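Local coordinates for protein serine hydrolase CCSP0084 (PDB 4I3F) that probably hydrolyses esters and the carbon-carbon bond of meta-cleavage products in aromatic degradation, as a serine hydrolase of the alpha/beta hydrolase fold, at residues A[91-96]-A[100-105]; A[61-66]-A[287-292]; A[133-138]-A[241-246]; A[75-80]-A[112-117]. One frame throughout, in Å; residues are numbered along the deposited sequence.

Contact 1 of 4, residues A[91-96]-A[100-105]; sequences CPPNGT and IDIWVQ
P93 of the loop and I102 of the helix point at each other and meet tip to tip: the ring carbon CD of P93 sits 3.5 Å from CD1 of I102, with CG of P93 only slightly farther. I102 reaches the ring by its long branch, CG1 lying anti to the carbonyl carbon (chi1 -77°) and CD1 extended beyond it. The proline carbonyl, on the loop itself, takes a hydrogen bond from the indole of W99. T96 and I100 meet differently, one helical turn apart and crossing at a slant, CG2 of the threonine 4.1 Å from CD1 of the isoleucine. The backbone N of I100 also donates to O of T96 at 2.9 Å, a nearly straight bond with an N-H...O angle of 162°. The hydroxyl of T96 is turned to another partner, the carbonyl O of M217, while F229 of helix 222-229 packs against both T96 and I100. G95 has a positive phi of 106°, and a CB there would press on the preceding carbonyl. The arrangement is that of a helix start: G95 is the N-cap, the I100 N to T96 O bond lies in the first turn of helix 96-113, and the incoming loop folds back over the first turns.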
loop_
_atom_site.group_PDB
_atom_site.type_symbol
_atom_site.label_atom_id
_atom_site.label_comp_id
_atom_site.label_asym_id
_atom_site.label_seq_id
_atom_site.Cartn_x
_atom_site.Cartn_y
_atom_site.Cartn_z
ATOM N N CYS A 91 12.137 3.143 17.400
ATOM C CA CYS A 91 11.440 3.530 18.630
ATOM C C CYS A 91 9.953 3.620 18.292
ATOM O O CYS A 91 9.372 4.710 18.242
ATOM C CB CYS A 91 11.963 4.885 19.123
ATOM S SG CYS A 91 11.884 5.186 20.909
ATOM N N PRO A 92 9.324 2.464 18.047
ATOM C CA PRO A 92 7.950 2.444 17.537
ATOM C C PRO A 92 6.989 3.090 18.516
ATOM O O PRO A 92 6.984 2.734 19.692
ATOM C CB PRO A 92 7.640 0.948 17.408
ATOM C CG PRO A 92 8.582 0.269 18.358
ATOM C CD PRO A 92 9.833 1.113 18.349
ATOM N N PRO A 93 6.192 4.052 18.045
ATOM C CA PRO A 93 5.197 4.661 18.932
ATOM C C PRO A 93 3.912 3.849 18.890
ATOM O O PRO A 93 3.834 2.878 18.138
ATOM C CB PRO A 93 4.954 6.013 18.268
ATOM C CG PRO A 93 5.047 5.695 16.794
ATOM C CD PRO A 93 6.173 4.651 16.697
ATOM N N ASN A 94 2.924 4.232 19.694
ATOM C CA ASN A 94 1.588 3.678 19.540
ATOM C C ASN A 94 0.629 4.725 18.995
ATOM O O ASN A 94 0.810 5.923 19.221
ATOM C CB ASN A 94 1.074 3.094 20.860
ATOM C CG ASN A 94 1.676 1.727 21.167
ATOM O OD1 ASN A 94 2.822 1.623 21.596
ATOM N ND2 ASN A 94 0.900 0.675 20.946
ATOM N N GLY A 95 -0.382 4.275 18.258
ATOM C CA GLY A 95 -1.371 5.180 17.700
ATOM C C GLY A 95 -1.173 5.342 16.210
ATOM O O GLY A 95 -0.058 5.604 15.750
ATOM N N THR A 96 -2.251 5.198 15.451
ATOM C CA THR A 96 -2.139 5.225 14.002
ATOM C C THR A 96 -1.696 6.592 13.492
ATOM O O THR A 96 -0.888 6.662 12.567
ATOM C CB THR A 96 -3.439 4.768 13.327
ATOM O OG1 THR A 96 -3.851 3.533 13.923
ATOM C CG2 THR A 96 -3.221 4.546 11.838
ATOM N N ILE A 100 1.337 7.289 10.765
ATOM C CA ILE A 100 1.176 8.015 9.507
ATOM C C ILE A 100 2.255 9.100 9.363
ATOM O O ILE A 100 2.837 9.257 8.287
ATOM C CB ILE A 100 -0.240 8.622 9.359
ATOM C CG1 ILE A 100 -1.265 7.510 9.145
ATOM C CG2 ILE A 100 -0.292 9.593 8.182
ATOM C CD1 ILE A 100 -2.706 7.907 9.489
ATOM N N ASP A 101 2.540 9.824 10.443
ATOM C CA ASP A 101 3.607 10.827 10.434
ATOM C C ASP A 101 4.945 10.193 10.048
ATOM O O ASP A 101 5.674 10.713 9.199
ATOM C CB ASP A 101 3.719 11.509 11.801
ATOM C CG ASP A 101 2.539 12.426 12.107
ATOM O OD1 ASP A 101 1.826 12.830 11.164
ATOM O OD2 ASP A 101 2.338 12.745 13.300
ATOM N N ILE A 102 5.247 9.055 10.667
ATOM C CA ILE A 102 6.450 8.280 10.355
ATOM C C ILE A 102 6.481 7.780 8.901
ATOM O O ILE A 102 7.525 7.856 8.236
ATOM C CB ILE A 102 6.597 7.077 11.324
ATOM C CG1 ILE A 102 7.121 7.540 12.678
ATOM C CG2 ILE A 102 7.518 6.016 10.734
ATOM C CD1 ILE A 102 7.004 6.495 13.789
ATOM N N TRP A 103 5.356 7.258 8.422
ATOM C CA TRP A 103 5.275 6.707 7.063
ATOM C C TRP A 103 5.471 7.787 5.997
ATOM O O TRP A 103 6.154 7.559 4.988
ATOM C CB TRP A 103 3.947 5.973 6.871
ATOM C CG TRP A 103 3.847 4.714 7.709
ATOM C CD1 TRP A 103 4.880 3.905 8.090
ATOM C CD2 TRP A 103 2.657 4.144 8.282
ATOM N NE1 TRP A 103 4.405 2.855 8.843
ATOM C CE2 TRP A 103 3.047 2.982 8.982
ATOM C CE3 TRP A 103 1.302 4.502 8.269
ATOM C CZ2 TRP A 103 2.128 2.171 9.662
ATOM C CZ3 TRP A 103 0.392 3.698 8.947
ATOM C CH2 TRP A 103 0.809 2.553 9.638
ATOM N N VAL A 104 4.885 8.960 6.227
ATOM C CA VAL A 104 5.064 10.094 5.323
ATOM C C VAL A 104 6.535 10.519 5.303
ATOM O O VAL A 104 7.142 10.596 4.233
ATOM C CB VAL A 104 4.124 11.273 5.693
ATOM C CG1 VAL A 104 4.492 12.548 4.926
ATOM C CG2 VAL A 104 2.665 10.886 5.416
ATOM N N GLN A 105 7.124 10.767 6.473
ATOM C CA GLN A 105 8.511 11.228 6.512
ATOM C C GLN A 105 9.473 10.179 5.945
ATOM O O GLN A 105 10.479 10.520 5.316
ATOM C CB GLN A 105 8.936 11.656 7.928
ATOM C CG GLN A 105 10.266 12.400 7.961
ATOM C CD GLN A 105 10.231 13.692 7.151
ATOM O OE1 GLN A 105 9.322 14.505 7.308
ATOM N NE2 GLN A 105 11.228 13.887 6.293
#

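Contact 2 of 4, residues A[61-66]-A[287-292]; sequences SNWQYA and KAFNNL
Within the alpha/beta hydrolase fold, this contact joins the C-terminal helix 286-298 to the short helix 59-63 and the turn that follows it. N290 lies at its centre. Its amide straddles the peptide between Y65 and A66: ND2 gives a weak, bent hydrogen bond to O of Y65 (3.3 Å, N-H...O angle 129°), while OD1 rests 3.6 Å from both CA and CB of A66. CG of N290 stands beside the backbone N (chi1 -77°), and the nearly zero second torsion aims the amide at the turn. OD1 also borders the ring of F289, in its plane. From the residue before N290, CE2 of F289 meets CZ3 of W63 at 4.2 Å, close to the indole plane and at its edge; the two side chains meet at a slant. CB of N62 lies over one indole face, toward its rim, and Q282 of helix 281-284 touches both aromatic residues. With N290 replaced by an alanine, O of Y65 is likely to lose this donor and a gap to open beside A66. The ring of Y65 makes a cation-pi contact with K286. The chemistry is thus mainly apolar, two aromatic rings and an alanine, with one buried amide whose single bond across is weak; packing rather than hydrogen bonding probably carries most of the hold.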
loop_
_atom_site.group_PDB
_atom_site.type_symbol
_atom_site.label_atom_id
_atom_site.label_comp_id
_atom_site.label_asym_id
_atom_site.label_seq_id
_atom_site.Cartn_x
_atom_site.Cartn_y
_atom_site.Cartn_z
ATOM N N SER A 61 5.826 -8.887 -1.359
ATOM C CA SER A 61 4.601 -9.702 -1.355
ATOM C C SER A 61 3.498 -8.988 -2.135
ATOM O O SER A 61 2.659 -9.631 -2.774
ATOM C CB SER A 61 4.131 -10.037 0.067
ATOM O OG SER A 61 3.705 -8.878 0.755
ATOM N N ASN A 62 3.526 -7.661 -2.103
ATOM C CA ASN A 62 2.574 -6.849 -2.843
ATOM C C ASN A 62 2.971 -6.658 -4.297
ATOM O O ASN A 62 2.137 -6.781 -5.192
ATOM C CB ASN A 62 2.467 -5.459 -2.218
ATOM C CG ASN A 62 1.519 -5.408 -1.053
ATOM O OD1 ASN A 62 0.647 -4.533 -0.984
ATOM N ND2 ASN A 62 1.689 -6.327 -0.114
ATOM N N TRP A 63 4.247 -6.350 -4.530
ATOM C CA TRP A 63 4.650 -5.775 -5.814
ATOM C C TRP A 63 5.518 -6.666 -6.698
ATOM O O TRP A 63 6.003 -6.210 -7.734
ATOM C CB TRP A 63 5.322 -4.401 -5.600
ATOM C CG TRP A 63 4.480 -3.432 -4.816
ATOM C CD1 TRP A 63 4.804 -2.834 -3.628
ATOM C CD2 TRP A 63 3.163 -2.962 -5.152
ATOM N NE1 TRP A 63 3.776 -2.020 -3.212
ATOM C CE2 TRP A 63 2.758 -2.082 -4.128
ATOM C CE3 TRP A 63 2.292 -3.202 -6.217
ATOM C CZ2 TRP A 63 1.514 -1.432 -4.142
ATOM C CZ3 TRP A 63 1.056 -2.561 -6.230
ATOM C CH2 TRP A 63 0.676 -1.693 -5.197
ATOM N N GLN A 64 5.690 -7.936 -6.336
ATOM C CA GLN A 64 6.593 -8.794 -7.105
ATOM C C GLN A 64 6.170 -9.008 -8.558
ATOM O O GLN A 64 6.993 -9.372 -9.394
ATOM C CB GLN A 64 6.807 -10.143 -6.414
ATOM C CG GLN A 64 5.573 -11.014 -6.336
ATOM C CD GLN A 64 5.930 -12.469 -6.071
ATOM O OE1 GLN A 64 6.736 -13.061 -6.789
ATOM N NE2 GLN A 64 5.333 -13.048 -5.040
ATOM N N TYR A 65 4.897 -8.789 -8.868
ATOM C CA TYR A 65 4.433 -8.956 -10.243
ATOM C C TYR A 65 4.465 -7.652 -11.027
ATOM O O TYR A 65 4.677 -7.645 -12.246
ATOM C CB TYR A 65 3.019 -9.523 -10.249
ATOM C CG TYR A 65 2.948 -10.854 -9.569
ATOM C CD1 TYR A 65 2.363 -10.984 -8.319
ATOM C CD2 TYR A 65 3.512 -11.976 -10.155
ATOM C CE1 TYR A 65 2.311 -12.206 -7.684
ATOM C CE2 TYR A 65 3.467 -13.198 -9.530
ATOM C CZ TYR A 65 2.867 -13.309 -8.295
ATOM O OH TYR A 65 2.825 -14.536 -7.677
ATOM N N ALA A 66 4.240 -6.554 -10.324
ATOM C CA ALA A 66 4.197 -5.236 -10.938
ATOM C C ALA A 66 5.593 -4.717 -11.258
ATOM O O ALA A 66 5.791 -4.061 -12.279
ATOM C CB ALA A 66 3.487 -4.268 -10.023
ATOM N N LYS A 287 -2.382 -8.860 -15.072
ATOM C CA LYS A 287 -2.162 -8.235 -16.380
ATOM C C LYS A 287 -2.964 -6.948 -16.529
ATOM O O LYS A 287 -2.443 -5.934 -17.010
ATOM C CB LYS A 287 -2.443 -9.202 -17.544
ATOM C CG LYS A 287 -2.181 -8.572 -18.923
ATOM C CD LYS A 287 -1.963 -9.607 -20.019
ATOM C CE LYS A 287 -3.255 -10.277 -20.453
ATOM N NZ LYS A 287 -4.214 -9.314 -21.091
ATOM N N ALA A 288 -4.227 -6.980 -16.112
ATOM C CA ALA A 288 -5.095 -5.814 -16.260
ATOM C C ALA A 288 -4.617 -4.646 -15.401
ATOM O O ALA A 288 -4.557 -3.504 -15.866
ATOM C CB ALA A 288 -6.541 -6.170 -15.941
ATOM N N PHE A 289 -4.268 -4.936 -14.151
ATOM C CA PHE A 289 -3.809 -3.893 -13.247
ATOM C C PHE A 289 -2.477 -3.313 -13.721
ATOM O O PHE A 289 -2.306 -2.083 -13.753
ATOM C CB PHE A 289 -3.690 -4.421 -11.819
ATOM C CG PHE A 289 -3.114 -3.411 -10.860
ATOM C CD1 PHE A 289 -3.934 -2.466 -10.251
ATOM C CD2 PHE A 289 -1.748 -3.385 -10.602
ATOM C CE1 PHE A 289 -3.397 -1.515 -9.383
ATOM C CE2 PHE A 289 -1.205 -2.438 -9.741
ATOM C CZ PHE A 289 -2.035 -1.504 -9.129
ATOM N N ASN A 290 -1.537 -4.189 -14.060
ATOM C CA ASN A 290 -0.210 -3.773 -14.513
ATOM C C ASN A 290 -0.311 -2.881 -15.742
ATOM O O ASN A 290 0.297 -1.809 -15.819
ATOM C CB ASN A 290 0.654 -5.001 -14.822
ATOM C CG ASN A 290 1.184 -5.669 -13.570
ATOM O OD1 ASN A 290 0.962 -5.193 -12.457
ATOM N ND2 ASN A 290 1.876 -6.785 -13.746
ATOM N N ASN A 291 -1.098 -3.321 -16.713
ATOM C CA ASN A 291 -1.302 -2.503 -17.901
ATOM C C ASN A 291 -2.050 -1.197 -17.649
ATOM O O ASN A 291 -1.637 -0.156 -18.155
ATOM C CB ASN A 291 -1.916 -3.324 -19.031
ATOM C CG ASN A 291 -0.894 -4.249 -19.680
ATOM O OD1 ASN A 291 -0.063 -3.813 -20.471
ATOM N ND2 ASN A 291 -0.944 -5.521 -19.337
ATOM N N LEU A 292 -3.128 -1.222 -16.863
ATOM C CA LEU A 292 -3.855 0.020 -16.561
ATOM C C LEU A 292 -2.946 1.038 -15.885
ATOM O O LEU A 292 -2.939 2.222 -16.247
ATOM C CB LEU A 292 -5.084 -0.261 -15.687
ATOM C CG LEU A 292 -5.983 0.942 -15.444
ATOM C CD1 LEU A 292 -6.689 1.338 -16.734
ATOM C CD2 LEU A 292 -6.992 0.617 -14.358
#

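Contact 3 of 4, residues A[133-138]-A[241-246]; sequences HLLNRH and HQMLVT. With NA (sodium ion), chain D.
L135 and H241 bury the most surface here, and they meet as methyl over ring. CD2 of L135 sits 3.6 Å from the centroid of the H241 imidazole and only 3° off the ring normal, a CH-pi contact almost exactly over the middle of the face. CB of the leucine lies nearer one side of the ring, 3.7 Å from ND1 of H241, and the carbonyl O of L135 approaches CE1 of the same ring at a like distance. In the leucine, CG is anti to the carbonyl carbon (chi1 -57°), and the branch beyond it sends CD2 to the histidine and CD1 to the methyl CE of M243 at 3.5 Å. M243 reaches it through an extended chain that bends at its last torsion (chi3 -72°). NE2 of H241 is hydrogen-bonded to the carbonyl O of P139, which fixes the rotation of the ring, whereas ND1 is buried against the leucine with no partner. Trading H241 for a serine would probably uncover CD2 of L135 and leave O of P139 without this donor. Just past the helix end, H138 binds a sodium ion through ND1 at 2.5 Å, the metal lying in the ring plane; E140 and two waters are its other ligands. Helix 126-137 thus packs through L135 on M243 of strand 243-248 and on H241 of the loop leading into it. F142 and A145 of the neighbouring strand 142-148 touch the same leucine, and I239 adds to its cover from the preceding loop.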
loop_
_atom_site.group_PDB
_atom_site.type_symbol
_atom_site.label_atom_id
_atom_site.label_comp_id
_atom_site.label_asym_id
_atom_site.label_seq_id
_atom_site.Cartn_x
_atom_site.Cartn_y
_atom_site.Cartn_z
ATOM N N HIS A 133 -1.710 11.295 2.149
ATOM C CA HIS A 133 -1.062 12.241 3.054
ATOM C C HIS A 133 0.224 12.822 2.480
ATOM O O HIS A 133 0.539 13.978 2.740
ATOM C CB HIS A 133 -0.847 11.605 4.427
ATOM C CG HIS A 133 -2.119 11.404 5.180
ATOM N ND1 HIS A 133 -2.570 12.297 6.128
ATOM C CD2 HIS A 133 -3.075 10.448 5.077
ATOM C CE1 HIS A 133 -3.730 11.880 6.603
ATOM N NE2 HIS A 133 -4.059 10.761 5.983
ATOM N N LEU A 134 0.943 12.042 1.672
ATOM C CA LEU A 134 2.130 12.558 0.993
ATOM C C LEU A 134 1.765 13.654 -0.008
ATOM O O LEU A 134 2.441 14.680 -0.082
ATOM C CB LEU A 134 2.890 11.432 0.292
ATOM C CG LEU A 134 3.876 10.663 1.180
ATOM C CD1 LEU A 134 4.241 9.322 0.526
ATOM C CD2 LEU A 134 5.126 11.494 1.430
ATOM N N LEU A 135 0.696 13.446 -0.777
ATOM C CA LEU A 135 0.271 14.448 -1.753
ATOM C C LEU A 135 -0.206 15.715 -1.053
ATOM O O LEU A 135 -0.029 16.824 -1.564
ATOM C CB LEU A 135 -0.856 13.900 -2.644
ATOM C CG LEU A 135 -0.546 12.613 -3.408
ATOM C CD1 LEU A 135 -1.761 12.166 -4.200
ATOM C CD2 LEU A 135 0.637 12.805 -4.332
ATOM N N ASN A 136 -0.804 15.552 0.122
ATOM C CA ASN A 136 -1.298 16.689 0.883
ATOM C C ASN A 136 -0.161 17.480 1.502
ATOM O O ASN A 136 -0.162 18.714 1.468
ATOM C CB ASN A 136 -2.235 16.207 1.993
ATOM C CG ASN A 136 -2.828 17.353 2.798
ATOM O OD1 ASN A 136 -3.347 18.332 2.241
ATOM N ND2 ASN A 136 -2.735 17.250 4.120
ATOM N N ARG A 137 0.807 16.767 2.070
ATOM C CA ARG A 137 1.861 17.413 2.863
ATOM C C ARG A 137 3.064 17.847 2.036
ATOM O O ARG A 137 3.696 18.861 2.347
ATOM C CB ARG A 137 2.321 16.486 3.995
ATOM C CG ARG A 137 1.266 16.262 5.073
ATOM C CD ARG A 137 1.748 15.311 6.151
ATOM N NE ARG A 137 0.628 14.671 6.837
ATOM C CZ ARG A 137 0.750 13.908 7.916
ATOM N NH1 ARG A 137 1.947 13.695 8.448
ATOM N NH2 ARG A 137 -0.328 13.366 8.465
ATOM N N HIS A 138 3.368 17.085 0.986
ATOM C CA HIS A 138 4.546 17.334 0.158
ATOM C C HIS A 138 4.206 17.243 -1.326
ATOM O O HIS A 138 4.811 16.444 -2.051
ATOM C CB HIS A 138 5.610 16.287 0.482
ATOM C CG HIS A 138 6.010 16.264 1.927
ATOM N ND1 HIS A 138 6.909 17.159 2.465
ATOM C CD2 HIS A 138 5.633 15.452 2.943
ATOM C CE1 HIS A 138 7.067 16.901 3.752
ATOM N NE2 HIS A 138 6.305 15.870 4.068
ATOM N N HIS A 241 -2.935 16.576 -7.949
ATOM C CA HIS A 241 -2.257 15.600 -8.795
ATOM C C HIS A 241 -3.205 14.824 -9.700
ATOM O O HIS A 241 -4.317 14.476 -9.292
ATOM C CB HIS A 241 -1.475 14.624 -7.917
ATOM C CG HIS A 241 -0.508 15.298 -6.997
ATOM N ND1 HIS A 241 -0.900 15.882 -5.811
ATOM C CD2 HIS A 241 0.829 15.490 -7.092
ATOM C CE1 HIS A 241 0.156 16.414 -5.219
ATOM N NE2 HIS A 241 1.218 16.186 -5.972
ATOM N N GLN A 242 -2.765 14.560 -10.930
ATOM C CA GLN A 242 -3.487 13.621 -11.791
ATOM C C GLN A 242 -3.459 12.255 -11.123
ATOM O O GLN A 242 -2.391 11.768 -10.718
ATOM C CB GLN A 242 -2.835 13.544 -13.173
ATOM C CG GLN A 242 -2.719 14.891 -13.883
ATOM C CD GLN A 242 -4.066 15.469 -14.266
ATOM O OE1 GLN A 242 -4.992 14.736 -14.597
ATOM N NE2 GLN A 242 -4.184 16.791 -14.215
ATOM N N MET A 243 -4.628 11.636 -10.986
ATOM C CA MET A 243 -4.741 10.442 -10.162
ATOM C C MET A 243 -5.633 9.396 -10.803
ATOM O O MET A 243 -6.582 9.730 -11.521
ATOM C CB MET A 243 -5.305 10.824 -8.781
ATOM C CG MET A 243 -5.395 9.678 -7.782
ATOM S SD MET A 243 -6.171 10.242 -6.251
ATOM C CE MET A 243 -4.886 11.262 -5.540
ATOM N N LEU A 244 -5.300 8.130 -10.563
ATOM C CA LEU A 244 -6.181 7.019 -10.895
ATOM C C LEU A 244 -6.468 6.229 -9.627
ATOM O O LEU A 244 -5.547 5.700 -8.989
ATOM C CB LEU A 244 -5.539 6.104 -11.941
ATOM C CG LEU A 244 -6.333 4.843 -12.296
ATOM C CD1 LEU A 244 -7.704 5.179 -12.865
ATOM C CD2 LEU A 244 -5.541 3.982 -13.271
ATOM N N VAL A 245 -7.742 6.173 -9.240
ATOM C CA VAL A 245 -8.147 5.362 -8.093
ATOM C C VAL A 245 -8.696 4.048 -8.627
ATOM O O VAL A 245 -9.662 4.044 -9.391
ATOM C CB VAL A 245 -9.229 6.072 -7.273
ATOM C CG1 VAL A 245 -9.696 5.189 -6.105
ATOM C CG2 VAL A 245 -8.710 7.434 -6.772
ATOM N N THR A 246 -8.078 2.934 -8.238
ATOM C CA THR A 246 -8.571 1.619 -8.634
ATOM C C THR A 246 -9.131 0.916 -7.416
ATOM O O THR A 246 -8.662 1.127 -6.302
ATOM C CB THR A 246 -7.487 0.753 -9.288
ATOM O OG1 THR A 246 -6.461 0.431 -8.336
ATOM C CG2 THR A 246 -6.863 1.498 -10.472
HETATM NA NA NA D . 7.766 19.238 1.295
HETATM O O HOH W 1 9.199 20.630 3.176
HETATM O O HOH W 2 10.012 17.725 0.410
#

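Contact 4 of 4, residues A[75-80]-A[112-117]; sequences HCLAPD and DAKGIE
L77 and I116 meet tip to tip, CD1 of the leucine 3.8 Å from CD1 of the isoleucine. The other leucine methyl, CD2, touches the aliphatic part of K114, 3.9 Å from its CG, the two chains running alongside in opposite senses. CD1 of I116 also comes within 4.1 Å of CE1 of H75, meeting the imidazole obliquely. Behind this first shell, CD1 of L77 lies 3.8 Å above the plane of the H75 ring and over its centre, so this methyl touches both the imidazole and CD1 of I116. The chain of K114 bends at its second and third torsions (chi2 -58°, chi3 -80°), which lets its CG and CE both pass along the leucine before the amine turns off to E38 of strand 32-39. That glutamate, outside both segments, pairs with NZ of K114 and accepts a hydrogen bond from NE2 of H75; its carboxylate thus ties the two side chains together. Farther out, G115 ends the helix in a Schellman motif, its positive phi turning the chain out of the helix; K114 before it and I116 after it both point toward the strand. R141 holds the outgoing chain through the carbonyls of I116 and E117. Strand 75-79 lies between 32-39 and 46-50 in the sheet, and S46 touches H75, L77 and I116, while L111 of helix 96-113 backs the isoleucine.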
loop_
_atom_site.group_PDB
_atom_site.type_symbol
_atom_site.label_atom_id
_atom_site.label_comp_id
_atom_site.label_asym_id
_atom_site.label_seq_id
_atom_site.Cartn_x
_atom_site.Cartn_y
_atom_site.Cartn_z
ATOM N N HIS A 75 11.794 3.542 -13.411
ATOM C CA HIS A 75 12.620 3.251 -12.246
ATOM C C HIS A 75 11.700 3.004 -11.068
ATOM O O HIS A 75 11.062 3.929 -10.569
ATOM C CB HIS A 75 13.544 4.437 -11.952
ATOM C CG HIS A 75 14.373 4.277 -10.713
ATOM N ND1 HIS A 75 15.038 5.332 -10.126
ATOM C CD2 HIS A 75 14.636 3.192 -9.944
ATOM C CE1 HIS A 75 15.678 4.905 -9.050
ATOM N NE2 HIS A 75 15.454 3.610 -8.921
ATOM N N CYS A 76 11.625 1.756 -10.617
ATOM C CA CYS A 76 10.718 1.406 -9.529
ATOM C C CYS A 76 11.422 1.335 -8.185
ATOM O O CYS A 76 12.469 0.700 -8.063
ATOM C CB CYS A 76 10.051 0.063 -9.817
ATOM S SG CYS A 76 8.979 0.092 -11.269
ATOM N N LEU A 77 10.831 1.983 -7.180
ATOM C CA LEU A 77 11.300 1.883 -5.804
ATOM C C LEU A 77 10.155 1.325 -4.960
ATOM O O LEU A 77 9.063 1.892 -4.941
ATOM C CB LEU A 77 11.742 3.253 -5.275
ATOM C CG LEU A 77 12.868 3.903 -6.085
ATOM C CD1 LEU A 77 12.315 4.834 -7.155
ATOM C CD2 LEU A 77 13.838 4.639 -5.168
ATOM N N ALA A 78 10.398 0.203 -4.286
ATOM C CA ALA A 78 9.369 -0.428 -3.455
ATOM C C ALA A 78 9.940 -0.760 -2.087
ATOM O O ALA A 78 10.545 -1.816 -1.900
ATOM C CB ALA A 78 8.845 -1.695 -4.125
ATOM N N PRO A 79 9.772 0.151 -1.124
ATOM C CA PRO A 79 10.348 -0.104 0.200
ATOM C C PRO A 79 9.415 -0.894 1.113
ATOM O O PRO A 79 8.191 -0.843 0.938
ATOM C CB PRO A 79 10.507 1.306 0.765
ATOM C CG PRO A 79 9.311 2.069 0.152
ATOM C CD PRO A 79 9.239 1.524 -1.255
ATOM N N ASP A 80 9.989 -1.614 2.073
ATOM C CA ASP A 80 9.210 -2.071 3.216
ATOM C C ASP A 80 8.877 -0.815 4.010
ATOM O O ASP A 80 9.759 -0.019 4.348
ATOM C CB ASP A 80 9.991 -3.052 4.098
ATOM C CG ASP A 80 10.138 -4.440 3.477
ATOM O OD1 ASP A 80 9.591 -4.689 2.379
ATOM O OD2 ASP A 80 10.805 -5.294 4.104
ATOM N N ASP A 112 14.838 11.704 -0.771
ATOM C CA ASP A 112 15.989 12.572 -0.576
ATOM C C ASP A 112 17.288 11.762 -0.656
ATOM O O ASP A 112 18.277 12.201 -1.236
ATOM C CB ASP A 112 15.912 13.283 0.778
ATOM C CG ASP A 112 14.889 14.405 0.808
ATOM O OD1 ASP A 112 14.334 14.767 -0.257
ATOM O OD2 ASP A 112 14.657 14.940 1.916
ATOM N N ALA A 113 17.260 10.568 -0.072
ATOM C CA ALA A 113 18.415 9.669 -0.038
ATOM C C ALA A 113 18.786 9.125 -1.419
ATOM O O ALA A 113 19.927 8.701 -1.644
ATOM C CB ALA A 113 18.125 8.526 0.904
ATOM N N LYS A 114 17.815 9.116 -2.329
ATOM C CA LYS A 114 18.028 8.635 -3.692
ATOM C C LYS A 114 18.218 9.791 -4.678
ATOM O O LYS A 114 18.414 9.569 -5.883
ATOM C CB LYS A 114 16.848 7.764 -4.140
ATOM C CG LYS A 114 16.627 6.531 -3.278
ATOM C CD LYS A 114 17.861 5.642 -3.242
ATOM C CE LYS A 114 17.970 4.775 -4.472
ATOM N NZ LYS A 114 19.093 3.790 -4.374
ATOM N N GLY A 115 18.160 11.022 -4.174
ATOM C CA GLY A 115 18.302 12.199 -5.021
ATOM C C GLY A 115 17.180 12.376 -6.029
ATOM O O GLY A 115 17.382 12.979 -7.087
ATOM N N ILE A 116 15.997 11.864 -5.695
ATOM C CA ILE A 116 14.845 11.957 -6.586
ATOM C C ILE A 116 13.949 13.124 -6.183
ATOM O O ILE A 116 13.370 13.124 -5.091
ATOM C CB ILE A 116 14.026 10.645 -6.581
ATOM C CG1 ILE A 116 14.846 9.507 -7.202
ATOM C CG2 ILE A 116 12.694 10.840 -7.321
ATOM C CD1 ILE A 116 14.237 8.118 -7.019
ATOM N N GLU A 117 13.826 14.115 -7.061
ATOM C CA GLU A 117 13.042 15.302 -6.726
ATOM C C GLU A 117 11.540 15.051 -6.851
ATOM O O GLU A 117 10.763 15.441 -5.970
ATOM C CB GLU A 117 13.476 16.506 -7.570
ATOM C CG GLU A 117 12.688 17.795 -7.287
ATOM C CD GLU A 117 12.712 18.217 -5.813
ATOM O OE1 GLU A 117 13.696 17.912 -5.097
ATOM O OE2 GLU A 117 11.738 18.866 -5.369
#

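In the fold
From the N terminus, the chain first enters contact 2 at 61-66, whose partner 287-292 comes only near the C terminus; this long loop encloses the other three contacts. Strand 75-79 opens contact 4, closed at 112-117, where helix 96-113 ends, and contact 1 nests inside it at the opposite end of that helix. Contact 3 follows in series, tying helix 126-137 to strand 243-248. Contacts 1 and 3 meet through the D101-R137 salt bridge and V104 packing, which joins neighbouring helices. F289 and L292 of contact 2 pack on strand 243-248 of contact 3, and W63 touches A78 of contact 4. Contacts 3 and 4 reach the same sheet.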